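Local coordinates for protein ultraspiracle (Drosophila melanogaster, PDB 1HG4) that probably acts as a nuclear hormone receptor and transcription factor, its ligand-binding domain locked in an inactive conformation with a phospholipid bound, at residues 20-33 and 56-69. Numbering follows the deposited sequence.
Sequences RAETQCGDRALTFL and VNKQLFQMVEYARM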
ATOM      1  N   ARG A  20       4.887  -9.873  28.322  1.00 32.88           N
ATOM      2  CA  ARG A  20       4.404  -8.948  29.329  1.00 32.69           C
ATOM      3  C   ARG A  20       2.883  -9.024  29.470  1.00 32.73           C
ATOM      4  O   ARG A  20       2.362  -8.971  30.571  1.00 34.58           O
ATOM      5  CB  ARG A  20       4.830  -7.517  28.988  1.00 31.63           C
ATOM      6  CG  ARG A  20       6.341  -7.322  28.916  1.00 32.37           C
ATOM      7  CD  ARG A  20       6.684  -5.842  28.817  1.00 31.68           C
ATOM      8  NE  ARG A  20       6.387  -5.139  30.057  1.00 29.63           N
ATOM      9  CZ  ARG A  20       5.989  -3.874  30.123  1.00 30.92           C
ATOM     10  NH1 ARG A  20       5.839  -3.159  29.011  1.00 32.97           N
ATOM     11  NH2 ARG A  20       5.728  -3.328  31.300  1.00 28.49           N
ATOM     12  N   ALA A  21       2.171  -9.154  28.361  1.00 31.89           N
ATOM     13  CA  ALA A  21       0.720  -9.231  28.422  1.00 32.41           C
ATOM     14  C   ALA A  21       0.294 -10.482  29.192  1.00 33.24           C
ATOM     15  O   ALA A  21      -0.740 -10.500  29.856  1.00 32.14           O
ATOM     16  CB  ALA A  21       0.139  -9.260  27.019  1.00 30.80           C
ATOM     17  N   GLU A  22       1.111 -11.519  29.100  1.00 34.10           N
ATOM     18  CA  GLU A  22       0.832 -12.782  29.759  1.00 36.87           C
ATOM     19  C   GLU A  22       1.079 -12.785  31.271  1.00 37.59           C
ATOM     20  O   GLU A  22       0.507 -13.612  31.984  1.00 37.36           O
ATOM     21  CB  GLU A  22       1.656 -13.891  29.097  1.00 39.28           C
ATOM     22  CG  GLU A  22       1.928 -15.101  29.977  1.00 45.80           C
ATOM     23  CD  GLU A  22       2.704 -16.195  29.251  1.00 49.66           C
ATOM     24  OE1 GLU A  22       3.756 -15.883  28.640  1.00 51.39           O
ATOM     25  OE2 GLU A  22       2.263 -17.367  29.296  1.00 50.69           O
ATOM     26  N   THR A  23       1.906 -11.866  31.771  1.00 36.35           N
ATOM     27  CA  THR A  23       2.196 -11.856  33.207  1.00 34.39           C
ATOM     28  C   THR A  23       1.732 -10.652  34.019  1.00 32.92           C
ATOM     29  O   THR A  23       1.655 -10.731  35.238  1.00 33.41           O
ATOM     30  CB  THR A  23       3.704 -12.007  33.465  1.00 33.90           C
ATOM     31  OG1 THR A  23       4.391 -10.846  32.975  1.00 36.74           O
ATOM     32  CG2 THR A  23       4.243 -13.237  32.769  1.00 33.77           C
ATOM     33  N   GLN A  24       1.410  -9.546  33.362  1.00 32.02           N
ATOM     34  CA  GLN A  24       1.014  -8.339  34.083  1.00 32.21           C
ATOM     35  C   GLN A  24      -0.478  -8.070  34.243  1.00 32.45           C
ATOM     36  O   GLN A  24      -0.865  -7.097  34.888  1.00 32.59           O
ATOM     37  CB  GLN A  24       1.660  -7.114  33.428  1.00 31.17           C
ATOM     38  CG  GLN A  24       3.150  -7.250  33.211  1.00 31.17           C
ATOM     39  CD  GLN A  24       3.897  -7.580  34.493  1.00 30.85           C
ATOM     40  OE1 GLN A  24       3.853  -6.824  35.462  1.00 29.73           O
ATOM     41  NE2 GLN A  24       4.585  -8.715  34.502  1.00 28.49           N
ATOM     42  N   CYS A  25      -1.318  -8.915  33.665  1.00 32.96           N
ATOM     43  CA  CYS A  25      -2.754  -8.695  33.766  1.00 33.52           C
ATOM     44  C   CYS A  25      -3.380  -9.376  34.979  1.00 34.42           C
ATOM     45  O   CYS A  25      -4.537  -9.132  35.311  1.00 34.37           O
ATOM     46  CB  CYS A  25      -3.437  -9.162  32.480  1.00 32.36           C
ATOM     47  SG  CYS A  25      -2.924  -8.196  31.039  1.00 30.51           S
ATOM     48  N   GLY A  26      -2.603 -10.212  35.651  1.00 34.58           N
ATOM     49  CA  GLY A  26      -3.125 -10.918  36.803  1.00 36.98           C
ATOM     50  C   GLY A  26      -4.344 -11.763  36.455  1.00 37.79           C
ATOM     51  O   GLY A  26      -4.298 -12.621  35.556  1.00 36.38           O
ATOM     52  N   ASP A  27      -5.437 -11.496  37.166  1.00 38.56           N
ATOM     53  CA  ASP A  27      -6.690 -12.216  36.969  1.00 39.47           C
ATOM     54  C   ASP A  27      -7.758 -11.443  36.187  1.00 38.07           C
ATOM     55  O   ASP A  27      -8.895 -11.905  36.066  1.00 38.02           O
ATOM     56  CB  ASP A  27      -7.258 -12.639  38.326  1.00 41.55           C
ATOM     57  CG  ASP A  27      -6.463 -13.756  38.958  1.00 45.15           C
ATOM     58  OD1 ASP A  27      -6.283 -14.800  38.290  1.00 47.00           O
ATOM     59  OD2 ASP A  27      -6.020 -13.598  40.118  1.00 47.89           O
ATOM     60  N   ARG A  28      -7.403 -10.272  35.662  1.00 36.41           N
ATOM     61  CA  ARG A  28      -8.356  -9.473  34.892  1.00 33.89           C
ATOM     62  C   ARG A  28      -8.837 -10.286  33.685  1.00 30.93           C
ATOM     63  O   ARG A  28      -8.082 -11.061  33.100  1.00 29.95           O
ATOM     64  CB  ARG A  28      -7.698  -8.160  34.444  1.00 35.36           C
ATOM     65  CG  ARG A  28      -7.487  -7.155  35.568  1.00 37.24           C
ATOM     66  CD  ARG A  28      -6.207  -6.348  35.360  1.00 39.49           C
ATOM     67  NE  ARG A  28      -6.040  -5.272  36.339  1.00 39.86           N
ATOM     68  CZ  ARG A  28      -6.773  -4.161  36.359  1.00 42.51           C
ATOM     69  NH1 ARG A  28      -7.729  -3.979  35.453  1.00 42.27           N
ATOM     70  NH2 ARG A  28      -6.550  -3.225  37.278  1.00 42.82           N
ATOM     71  N   ALA A  29     -10.095 -10.102  33.307  1.00 28.27           N
ATOM     72  CA  ALA A  29     -10.651 -10.854  32.200  1.00 25.93           C
ATOM     73  C   ALA A  29     -11.721 -10.104  31.445  1.00 25.65           C
ATOM     74  O   ALA A  29     -12.424  -9.262  32.000  1.00 23.40           O
ATOM     75  CB  ALA A  29     -11.233 -12.173  32.720  1.00 26.06           C
ATOM     76  N   LEU A  30     -11.827 -10.423  30.160  1.00 26.26           N
ATOM     77  CA  LEU A  30     -12.837  -9.848  29.274  1.00 27.10           C
ATOM     78  C   LEU A  30     -13.905 -10.951  29.277  1.00 28.44           C
ATOM     79  O   LEU A  30     -13.715 -12.022  28.685  1.00 28.32           O
ATOM     80  CB  LEU A  30     -12.245  -9.654  27.865  1.00 26.20           C
ATOM     81  CG  LEU A  30     -13.039  -9.081  26.694  1.00 26.85           C
ATOM     82  CD1 LEU A  30     -14.520  -9.089  26.991  1.00 29.31           C
ATOM     83  CD2 LEU A  30     -12.565  -7.675  26.407  1.00 29.77           C
ATOM     84  N   THR A  31     -15.016 -10.705  29.958  1.00 29.78           N
ATOM     85  CA  THR A  31     -16.064 -11.715  30.054  1.00 30.78           C
ATOM     86  C   THR A  31     -16.968 -11.803  28.815  1.00 30.32           C
ATOM     87  O   THR A  31     -18.046 -11.211  28.773  1.00 31.48           O
ATOM     88  CB  THR A  31     -16.939 -11.472  31.301  1.00 32.02           C
ATOM     89  OG1 THR A  31     -17.597 -10.208  31.174  1.00 36.55           O
ATOM     90  CG2 THR A  31     -16.085 -11.441  32.557  1.00 31.53           C
ATOM     91  N   PHE A  32     -16.519 -12.545  27.806  1.00 28.44           N
ATOM     92  CA  PHE A  32     -17.301 -12.733  26.600  1.00 26.87           C
ATOM     93  C   PHE A  32     -18.020 -14.093  26.665  1.00 27.89           C
ATOM     94  O   PHE A  32     -19.179 -14.225  26.258  1.00 24.88           O
ATOM     95  CB  PHE A  32     -16.397 -12.687  25.364  1.00 25.66           C
ATOM     96  CG  PHE A  32     -17.148 -12.821  24.064  1.00 21.64           C
ATOM     97  CD1 PHE A  32     -18.251 -12.027  23.805  1.00 21.28           C
ATOM     98  CD2 PHE A  32     -16.753 -13.739  23.111  1.00 21.12           C
ATOM     99  CE1 PHE A  32     -18.955 -12.152  22.608  1.00 22.40           C
ATOM    100  CE2 PHE A  32     -17.448 -13.873  21.911  1.00 22.09           C
ATOM    101  CZ  PHE A  32     -18.550 -13.081  21.658  1.00 21.02           C
ATOM    102  N   LEU A  33     -17.318 -15.105  27.165  1.00 27.51           N
ATOM    103  CA  LEU A  33     -17.897 -16.429  27.282  1.00 28.19           C
ATOM    104  C   LEU A  33     -18.462 -16.604  28.676  1.00 29.31           C
ATOM    105  O   LEU A  33     -17.966 -16.023  29.641  1.00 29.97           O
ATOM    106  CB  LEU A  33     -16.844 -17.511  27.027  1.00 28.30           C
ATOM    107  CG  LEU A  33     -16.406 -17.801  25.590  1.00 28.02           C
ATOM    108  CD1 LEU A  33     -15.936 -16.549  24.929  1.00 31.01           C
ATOM    109  CD2 LEU A  33     -15.301 -18.830  25.598  1.00 29.02           C
ATOM    110  N   VAL A  56     -10.572 -18.691  28.947  1.00 25.61           N
ATOM    111  CA  VAL A  56     -10.608 -17.940  27.709  1.00 25.53           C
ATOM    112  C   VAL A  56     -10.811 -16.446  27.948  1.00 25.62           C
ATOM    113  O   VAL A  56     -10.170 -15.634  27.286  1.00 25.62           O
ATOM    114  CB  VAL A  56     -11.719 -18.471  26.783  1.00 26.72           C
ATOM    115  CG1 VAL A  56     -11.755 -17.687  25.492  1.00 26.03           C
ATOM    116  CG2 VAL A  56     -11.469 -19.932  26.479  1.00 28.32           C
ATOM    117  N   ASN A  57     -11.683 -16.075  28.890  1.00 24.57           N
ATOM    118  CA  ASN A  57     -11.924 -14.658  29.158  1.00 25.00           C
ATOM    119  C   ASN A  57     -10.665 -13.940  29.657  1.00 24.50           C
ATOM    120  O   ASN A  57     -10.501 -12.742  29.428  1.00 24.05           O
ATOM    121  CB  ASN A  57     -13.073 -14.465  30.168  1.00 25.07           C
ATOM    122  CG  ASN A  57     -14.450 -14.833  29.587  1.00 24.34           C
ATOM    123  OD1 ASN A  57     -14.701 -14.680  28.401  1.00 20.52           O
ATOM    124  ND2 ASN A  57     -15.347 -15.307  30.448  1.00 25.28           N
ATOM    125  N   LYS A  58      -9.783 -14.673  30.337  1.00 24.12           N
ATOM    126  CA  LYS A  58      -8.537 -14.087  30.826  1.00 25.15           C
ATOM    127  C   LYS A  58      -7.543 -13.937  29.668  1.00 24.16           C
ATOM    128  O   LYS A  58      -6.806 -12.956  29.584  1.00 22.40           O
ATOM    129  CB  LYS A  58      -7.921 -14.949  31.932  1.00 25.67           C
ATOM    130  CG  LYS A  58      -8.722 -14.947  33.221  1.00 30.09           C
ATOM    131  CD  LYS A  58      -8.015 -15.690  34.357  1.00 32.03           C
ATOM    132  CE  LYS A  58      -8.887 -15.679  35.620  1.00 34.99           C
ATOM    133  NZ  LYS A  58      -8.240 -16.315  36.817  1.00 36.57           N
ATOM    134  N   GLN A  59      -7.531 -14.912  28.767  1.00 23.82           N
ATOM    135  CA  GLN A  59      -6.639 -14.847  27.623  1.00 23.91           C
ATOM    136  C   GLN A  59      -7.083 -13.737  26.681  1.00 23.49           C
ATOM    137  O   GLN A  59      -6.257 -13.134  25.992  1.00 21.98           O
ATOM    138  CB  GLN A  59      -6.602 -16.195  26.897  1.00 24.55           C
ATOM    139  CG  GLN A  59      -5.984 -17.303  27.747  1.00 25.60           C
ATOM    140  CD  GLN A  59      -5.797 -18.598  26.991  1.00 27.95           C
ATOM    141  OE1 GLN A  59      -6.210 -18.728  25.832  1.00 30.53           O
ATOM    142  NE2 GLN A  59      -5.171 -19.571  27.642  1.00 25.08           N
ATOM    143  N   LEU A  60      -8.389 -13.462  26.665  1.00 23.54           N
ATOM    144  CA  LEU A  60      -8.931 -12.404  25.823  1.00 24.40           C
ATOM    145  C   LEU A  60      -8.458 -11.050  26.341  1.00 23.60           C
ATOM    146  O   LEU A  60      -8.036 -10.188  25.565  1.00 23.37           O
ATOM    147  CB  LEU A  60     -10.457 -12.444  25.811  1.00 24.61           C
ATOM    148  CG  LEU A  60     -11.132 -13.263  24.713  1.00 28.01           C
ATOM    149  CD1 LEU A  60     -12.642 -13.253  24.937  1.00 29.25           C
ATOM    150  CD2 LEU A  60     -10.792 -12.673  23.340  1.00 27.49           C
ATOM    151  N   PHE A  61      -8.540 -10.868  27.657  1.00 22.80           N
ATOM    152  CA  PHE A  61      -8.106  -9.623  28.278  1.00 22.07           C
ATOM    153  C   PHE A  61      -6.643  -9.390  27.927  1.00 20.23           C
ATOM    154  O   PHE A  61      -6.254  -8.299  27.521  1.00 19.38           O
ATOM    155  CB  PHE A  61      -8.248  -9.692  29.803  1.00 20.22           C
ATOM    156  CG  PHE A  61      -7.969  -8.386  30.492  1.00 20.38           C
ATOM    157  CD1 PHE A  61      -6.675  -8.054  30.881  1.00 19.86           C
ATOM    158  CD2 PHE A  61      -8.993  -7.462  30.708  1.00 19.79           C
ATOM    159  CE1 PHE A  61      -6.404  -6.813  31.476  1.00 20.06           C
ATOM    160  CE2 PHE A  61      -8.730  -6.217  31.304  1.00 19.75           C
ATOM    161  CZ  PHE A  61      -7.437  -5.897  31.687  1.00 19.13           C
ATOM    162  N   GLN A  62      -5.842 -10.434  28.106  1.00 20.41           N
ATOM    163  CA  GLN A  62      -4.419 -10.377  27.830  1.00 21.96           C
ATOM    164  C   GLN A  62      -4.147 -10.039  26.375  1.00 22.98           C
ATOM    165  O   GLN A  62      -3.233  -9.265  26.071  1.00 24.02           O
ATOM    166  CB  GLN A  62      -3.771 -11.713  28.206  1.00 23.57           C
ATOM    167  CG  GLN A  62      -3.647 -11.915  29.712  1.00 22.08           C
ATOM    168  CD  GLN A  62      -3.487 -13.373  30.103  1.00 25.31           C
ATOM    169  OE1 GLN A  62      -2.717 -14.116  29.495  1.00 24.64           O
ATOM    170  NE2 GLN A  62      -4.212 -13.787  31.143  1.00 25.65           N
ATOM    171  N   MET A  63      -4.957 -10.605  25.486  1.00 22.84           N
ATOM    172  CA  MET A  63      -4.817 -10.376  24.056  1.00 22.62           C
ATOM    173  C   MET A  63      -4.943  -8.904  23.726  1.00 21.51           C
ATOM    174  O   MET A  63      -4.159  -8.365  22.943  1.00 21.22           O
ATOM    175  CB  MET A  63      -5.878 -11.156  23.286  1.00 24.16           C
ATOM    176  CG  MET A  63      -5.749 -10.999  21.783  1.00 27.64           C
ATOM    177  SD  MET A  63      -7.180 -11.619  20.914  1.00 29.40           S
ATOM    178  CE  MET A  63      -7.133 -13.365  21.449  1.00 30.66           C
ATOM    179  N   VAL A  64      -5.940  -8.260  24.320  1.00 20.90           N
ATOM    180  CA  VAL A  64      -6.167  -6.837  24.092  1.00 19.94           C
ATOM    181  C   VAL A  64      -4.940  -6.026  24.515  1.00 21.00           C
ATOM    182  O   VAL A  64      -4.505  -5.139  23.786  1.00 19.91           O
ATOM    183  CB  VAL A  64      -7.424  -6.347  24.865  1.00 18.50           C
ATOM    184  CG1 VAL A  64      -7.530  -4.838  24.799  1.00 13.32           C
ATOM    185  CG2 VAL A  64      -8.664  -6.993  24.271  1.00 16.91           C
ATOM    186  N   GLU A  65      -4.369  -6.348  25.677  1.00 22.49           N
ATOM    187  CA  GLU A  65      -3.192  -5.629  26.156  1.00 22.03           C
ATOM    188  C   GLU A  65      -1.994  -5.953  25.284  1.00 21.91           C
ATOM    189  O   GLU A  65      -1.093  -5.130  25.111  1.00 23.21           O
ATOM    190  CB  GLU A  65      -2.902  -5.976  27.611  1.00 22.31           C
ATOM    191  CG  GLU A  65      -3.995  -5.511  28.581  1.00 23.25           C
ATOM    192  CD  GLU A  65      -4.404  -4.060  28.392  1.00 23.93           C
ATOM    193  OE1 GLU A  65      -3.526  -3.180  28.253  1.00 26.67           O
ATOM    194  OE2 GLU A  65      -5.617  -3.792  28.388  1.00 25.18           O
ATOM    195  N   TYR A  66      -1.994  -7.154  24.726  1.00 21.69           N
ATOM    196  CA  TYR A  66      -0.927  -7.583  23.821  1.00 21.53           C
ATOM    197  C   TYR A  66      -0.928  -6.685  22.582  1.00 22.01           C
ATOM    198  O   TYR A  66       0.109  -6.122  22.226  1.00 22.62           O
ATOM    199  CB  TYR A  66      -1.158  -9.042  23.419  1.00 21.21           C
ATOM    200  CG  TYR A  66      -0.589  -9.439  22.081  1.00 21.35           C
ATOM    201  CD1 TYR A  66       0.787  -9.542  21.880  1.00 20.54           C
ATOM    202  CD2 TYR A  66      -1.439  -9.741  21.014  1.00 22.11           C
ATOM    203  CE1 TYR A  66       1.308  -9.949  20.638  1.00 20.39           C
ATOM    204  CE2 TYR A  66      -0.934 -10.145  19.776  1.00 22.23           C
ATOM    205  CZ  TYR A  66       0.433 -10.253  19.594  1.00 21.33           C
ATOM    206  OH  TYR A  66       0.894 -10.706  18.380  1.00 21.40           O
ATOM    207  N   ALA A  67      -2.090  -6.553  21.940  1.00 20.98           N
ATOM    208  CA  ALA A  67      -2.227  -5.714  20.750  1.00 20.98           C
ATOM    209  C   ALA A  67      -1.914  -4.258  21.087  1.00 22.28           C
ATOM    210  O   ALA A  67      -1.337  -3.529  20.290  1.00 22.37           O
ATOM    211  CB  ALA A  67      -3.645  -5.822  20.192  1.00 22.52           C
ATOM    212  N   ARG A  68      -2.279  -3.843  22.289  1.00 24.23           N
ATOM    213  CA  ARG A  68      -2.032  -2.474  22.699  1.00 26.44           C
ATOM    214  C   ARG A  68      -0.540  -2.120  22.680  1.00 26.75           C
ATOM    215  O   ARG A  68      -0.171  -0.975  22.415  1.00 27.05           O
ATOM    216  CB  ARG A  68      -2.608  -2.240  24.096  1.00 27.69           C
ATOM    217  CG  ARG A  68      -2.134  -0.957  24.728  1.00 31.76           C
ATOM    218  CD  ARG A  68      -3.275  -0.148  25.253  1.00 34.17           C
ATOM    219  NE  ARG A  68      -3.973  -0.775  26.370  1.00 34.39           N
ATOM    220  CZ  ARG A  68      -5.154  -0.350  26.799  1.00 35.23           C
ATOM    221  NH1 ARG A  68      -5.730   0.682  26.198  1.00 34.36           N
ATOM    222  NH2 ARG A  68      -5.767  -0.955  27.806  1.00 37.70           N
ATOM    223  N   MET A  69       0.304  -3.108  22.965  1.00 25.58           N
ATOM    224  CA  MET A  69       1.749  -2.913  22.994  1.00 25.47           C
ATOM    225  C   MET A  69       2.424  -3.287  21.686  1.00 23.98           C
ATOM    226  O   MET A  69       3.643  -3.201  21.577  1.00 23.39           O
ATOM    227  CB  MET A  69       2.386  -3.729  24.130  1.00 25.43           C
ATOM    228  CG  MET A  69       2.078  -3.202  25.526  1.00 27.10           C
ATOM    229  SD  MET A  69       2.897  -4.149  26.813  1.00 29.49           S
ATOM    230  CE  MET A  69       1.695  -5.532  26.974  1.00 29.11           C
TER
HETATM  231  O   HOH W   1      -5.793 -12.245  33.137  1.00 28.06           O
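Segment 20-33 packs along helix 56-68 in a mixed helix-helix and loop-helix contact, the end of helix 11-24 and the chain after it running in roughly the reverse direction, A21 beside Y66 and A29 beside K58. The helix axes come within 8.5 Å at 132°, consistent with the small A21, whose CB lies 3.8 Å from Y66 CB. The two ends of the type II' turn C25-R28 meet F61: R28 CB stands over the ring centre, 3.5 Å from the centroid and 12° off the normal, a CH-pi contact, while C25 SG lies at the edge. F61 CG is anti to the backbone N (chi1 -173°), which turns the ring toward this loop. The setting is the mostly helical nuclear receptor ligand-binding domain; V56 touches the bound phospholipid, and helix 258-266 covers L30. Polar anchoring centres on N57. Its OD1 accepts from F32 N, well above the carbonyl plane, and from L33 N in that plane on a lone pair; ND2 returns a nearly straight bond to L33 O, 2.8 Å, within its own amide plane. A leucine in its place would probably leave the F32 and L33 amides without their acceptor and L33 O without this donor, freeing the loop to shift. N57 O takes L30 N and F61 N from opposite faces. Nearer the surface, the extended K58 forms a salt bridge with D27, NZ to OD1 2.9 Å.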